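Local coordinates for histone fold protein (Methanopyrus kandleri, PDB 1F1E) that is an archaeal histone that probably binds and compacts DNA, with two histone folds paired within one chain, at residues Phe34-Ala43 with Tyr108-Leu119. Numbering follows the deposited sequence. Where two conformers were deposited one is given.
Sequences FVPTMAEYVA and YNKLICRATEEL
The ring of Y108 reaches helix 34-43 with its edge: the A39 carbonyl oxygen and the V42 methyl CG1 both lie near the ring plane, V42 CG1 3.6 Å from Y108 CE1. The ring of F34 meets L119 CD2 obliquely near the far end of the contact. The contact is a worked example of the histone handshake, in which the long central helices of two histone folds, here 25-51 and 102-129 of a single chain, cross in a roughly antiparallel sense; the short segments stand 10.2 Å apart at 140°. A39 and I112 mark the closest backbone approach, where A39 CB touches I112 CD1. I112 carries CG1 between its backbone N and carbonyl carbon (chi1 65°), which sends CD1 to A39 while CG2 meets V42 CB and the selenium of M38, a selenomethionine. Two bends along the M38 chain, at chi2 and chi3, swing its CE methyl to the partner helix, where it rests 3.5 Å from T116 OG1 and also touches A115 CB. V42 CG1, besides meeting the Y108 edge, touches L111 CD2, and V35 sets both methyls against T116. Helices 60-70 and 85-94 pack around the Y108 end, the first on V42, Y108 and L111, the second on Y108 and A43, whereas helix 137-147 packs on F34 and L119. Two carbonyl oxygens here, I112 O and A39 O, each take two donors. T116 OG1 turns back to donate to I112 O at 2.8 Å, on the opposite face of that carbonyl from T116 N. The single hydrogen bond between the segments runs from Y108 OH to A39 O, 2.7 Å long, with the hydroxyl 47° out of the carbonyl plane and the A43 N donor on the other face.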
# COMPACT_ATOMS: atom_id res chain seq x y z
N PHE A 34 1.64 -11.40 -11.96
CA PHE A 34 1.50 -10.29 -11.05
C PHE A 34 1.39 -8.90 -11.69
O PHE A 34 0.54 -8.12 -11.29
CB PHE A 34 2.70 -10.32 -10.07
CG PHE A 34 2.65 -9.11 -9.16
CD1 PHE A 34 1.74 -9.13 -8.10
CD2 PHE A 34 3.51 -8.05 -9.35
CE1 PHE A 34 1.71 -8.02 -7.28
CE2 PHE A 34 3.41 -6.92 -8.56
CZ PHE A 34 2.53 -6.97 -7.52
N VAL A 35 2.26 -8.62 -12.64
CA VAL A 35 2.28 -7.25 -13.18
C VAL A 35 0.93 -6.83 -13.72
O VAL A 35 0.52 -5.70 -13.41
CB VAL A 35 3.46 -7.02 -14.15
CG1 VAL A 35 3.40 -5.70 -14.88
CG2 VAL A 35 4.74 -7.13 -13.34
N PRO A 36 0.20 -7.59 -14.52
CA PRO A 36 -1.12 -7.12 -14.94
C PRO A 36 -2.08 -6.91 -13.79
O PRO A 36 -2.90 -6.00 -13.83
CB PRO A 36 -1.57 -8.26 -15.90
CG PRO A 36 -0.31 -8.88 -16.35
CD PRO A 36 0.57 -8.89 -15.14
N THR A 37 -2.04 -7.73 -12.76
CA THR A 37 -2.89 -7.55 -11.59
C THR A 37 -2.54 -6.27 -10.85
O THR A 37 -3.42 -5.52 -10.44
CB THR A 37 -2.71 -8.77 -10.66
OG1 THR A 37 -3.31 -9.90 -11.28
CG2 THR A 37 -3.41 -8.59 -9.34
N MSE A 38 -1.20 -6.01 -10.72
CA MSE A 38 -0.75 -4.75 -10.13
C MSE A 38 -1.18 -3.56 -10.96
O MSE A 38 -1.63 -2.57 -10.41
CB MSE A 38 0.77 -4.76 -9.95
CG MSE A 38 1.30 -3.50 -9.38
SE MSE A 38 1.72 -2.22 -10.59
CE MSE A 38 3.09 -2.93 -11.47
N ALA A 39 -1.06 -3.63 -12.26
CA ALA A 39 -1.48 -2.53 -13.10
C ALA A 39 -2.95 -2.24 -12.92
O ALA A 39 -3.38 -1.08 -12.87
CB ALA A 39 -1.14 -2.80 -14.56
N GLU A 40 -3.77 -3.30 -12.82
CA GLU A 40 -5.20 -3.12 -12.62
C GLU A 40 -5.50 -2.53 -11.26
O GLU A 40 -6.36 -1.65 -11.14
CB GLU A 40 -5.89 -4.48 -12.86
CG GLU A 40 -7.37 -4.41 -12.66
CD GLU A 40 -8.14 -5.55 -13.29
OE1 GLU A 40 -7.53 -6.47 -13.78
OE2 GLU A 40 -9.35 -5.43 -13.28
N TYR A 41 -4.82 -2.99 -10.24
CA TYR A 41 -4.95 -2.49 -8.92
C TYR A 41 -4.65 -0.99 -8.88
O TYR A 41 -5.35 -0.19 -8.29
CB TYR A 41 -4.01 -3.29 -7.98
CG TYR A 41 -3.73 -2.54 -6.70
CD1 TYR A 41 -4.56 -2.47 -5.61
CD2 TYR A 41 -2.52 -1.89 -6.57
CE1 TYR A 41 -4.20 -1.76 -4.50
CE2 TYR A 41 -2.13 -1.16 -5.46
CZ TYR A 41 -3.01 -1.11 -4.41
OH TYR A 41 -2.64 -0.39 -3.28
N VAL A 42 -3.56 -0.59 -9.55
CA VAL A 42 -3.14 0.79 -9.60
C VAL A 42 -4.17 1.61 -10.36
O VAL A 42 -4.52 2.70 -9.96
CB VAL A 42 -1.75 0.98 -10.18
CG1 VAL A 42 -1.41 2.44 -10.31
CG2 VAL A 42 -0.72 0.29 -9.27
N ALA A 43 -4.72 1.10 -11.42
CA ALA A 43 -5.74 1.83 -12.18
C ALA A 43 -7.02 2.01 -11.36
O ALA A 43 -7.63 3.11 -11.34
CB ALA A 43 -5.99 1.09 -13.46
N TYR A 108 0.72 7.43 -15.01
CA TYR A 108 0.29 6.06 -14.68
C TYR A 108 1.24 5.03 -15.29
O TYR A 108 1.67 4.07 -14.63
CB TYR A 108 -1.12 5.87 -15.21
CG TYR A 108 -1.54 4.42 -15.11
CD1 TYR A 108 -1.83 3.82 -13.89
CD2 TYR A 108 -1.62 3.64 -16.21
CE1 TYR A 108 -2.20 2.50 -13.86
CE2 TYR A 108 -1.98 2.31 -16.21
CZ TYR A 108 -2.26 1.73 -14.99
OH TYR A 108 -2.61 0.44 -14.98
N ASN A 109 1.61 5.25 -16.57
CA ASN A 109 2.56 4.37 -17.21
C ASN A 109 3.91 4.36 -16.49
O ASN A 109 4.41 3.27 -16.16
CB ASN A 109 2.71 4.84 -18.67
CG ASN A 109 3.09 3.75 -19.63
OD1 ASN A 109 3.38 2.62 -19.30
ND2 ASN A 109 3.08 4.18 -20.90
N LYS A 110 4.44 5.53 -16.17
CA LYS A 110 5.70 5.55 -15.40
C LYS A 110 5.56 4.89 -14.06
O LYS A 110 6.46 4.20 -13.62
CB LYS A 110 6.14 7.02 -15.21
CG LYS A 110 6.68 7.62 -16.48
CD LYS A 110 7.26 9.22 -16.07
N LEU A 111 4.42 5.04 -13.40
CA LEU A 111 4.22 4.41 -12.11
C LEU A 111 4.26 2.90 -12.25
O LEU A 111 4.92 2.24 -11.45
CB LEU A 111 2.90 4.90 -11.55
CG LEU A 111 2.44 4.36 -10.19
CD1 LEU A 111 3.54 4.49 -9.13
CD2 LEU A 111 1.16 5.01 -9.71
N ILE A 112 3.49 2.30 -13.14
CA ILE A 112 3.45 0.86 -13.18
C ILE A 112 4.78 0.32 -13.68
O ILE A 112 5.21 -0.76 -13.28
CB ILE A 112 2.23 0.34 -13.97
CG1 ILE A 112 2.21 0.67 -15.44
CG2 ILE A 112 0.94 0.76 -13.29
CD1 ILE A 112 1.12 -0.02 -16.23
N CYS A 113 5.44 1.02 -14.60
CA CYS A 113 6.72 0.53 -15.08
C CYS A 113 7.81 0.67 -14.01
O CYS A 113 8.55 -0.31 -13.83
CB CYS A 113 7.09 1.24 -16.37
SG CYS A 113 6.00 0.87 -17.75
N ARG A 114 7.84 1.82 -13.37
CA ARG A 114 8.81 2.00 -12.32
C ARG A 114 8.55 1.00 -11.20
O ARG A 114 9.47 0.43 -10.62
CB ARG A 114 8.80 3.40 -11.76
CG ARG A 114 9.69 3.63 -10.57
CD ARG A 114 11.18 3.39 -10.85
NE ARG A 114 11.86 3.38 -9.60
CZ ARG A 114 12.91 2.69 -9.19
NH1 ARG A 114 13.51 1.86 -10.01
NH2 ARG A 114 13.35 2.85 -7.95
N ALA A 115 7.28 0.72 -10.86
CA ALA A 115 6.95 -0.23 -9.83
C ALA A 115 7.44 -1.62 -10.21
O ALA A 115 7.98 -2.36 -9.38
CB ALA A 115 5.48 -0.25 -9.54
N THR A 116 7.35 -1.96 -11.47
CA THR A 116 7.84 -3.25 -11.96
C THR A 116 9.39 -3.34 -11.88
O THR A 116 9.87 -4.34 -11.39
CB THR A 116 7.34 -3.46 -13.39
OG1 THR A 116 5.94 -3.50 -13.41
CG2 THR A 116 7.77 -4.81 -13.94
N GLU A 117 10.06 -2.28 -12.30
CA GLU A 117 11.50 -2.20 -12.19
C GLU A 117 11.94 -2.29 -10.74
O GLU A 117 12.86 -2.99 -10.38
CB GLU A 117 11.93 -0.87 -12.81
CG GLU A 117 13.44 -0.66 -12.82
CD GLU A 117 13.72 0.72 -13.40
OE1 GLU A 117 13.47 1.73 -12.73
OE2 GLU A 117 14.18 0.68 -14.54
N GLU A 118 11.24 -1.59 -9.87
CA GLU A 118 11.52 -1.63 -8.44
C GLU A 118 11.33 -3.02 -7.84
O GLU A 118 12.10 -3.49 -7.00
CB GLU A 118 10.67 -0.63 -7.71
CG GLU A 118 11.11 -0.29 -6.33
CD GLU A 118 10.18 0.87 -5.91
OE1 GLU A 118 10.64 1.98 -5.61
OE2 GLU A 118 8.97 0.59 -5.92
N LEU A 119 10.31 -3.68 -8.36
CA LEU A 119 10.16 -5.09 -7.96
C LEU A 119 11.35 -5.93 -8.37
O LEU A 119 11.78 -6.81 -7.60
CB LEU A 119 8.88 -5.61 -8.56
CG LEU A 119 8.32 -6.91 -8.01
CD1 LEU A 119 7.79 -6.68 -6.57
CD2 LEU A 119 7.33 -7.52 -8.97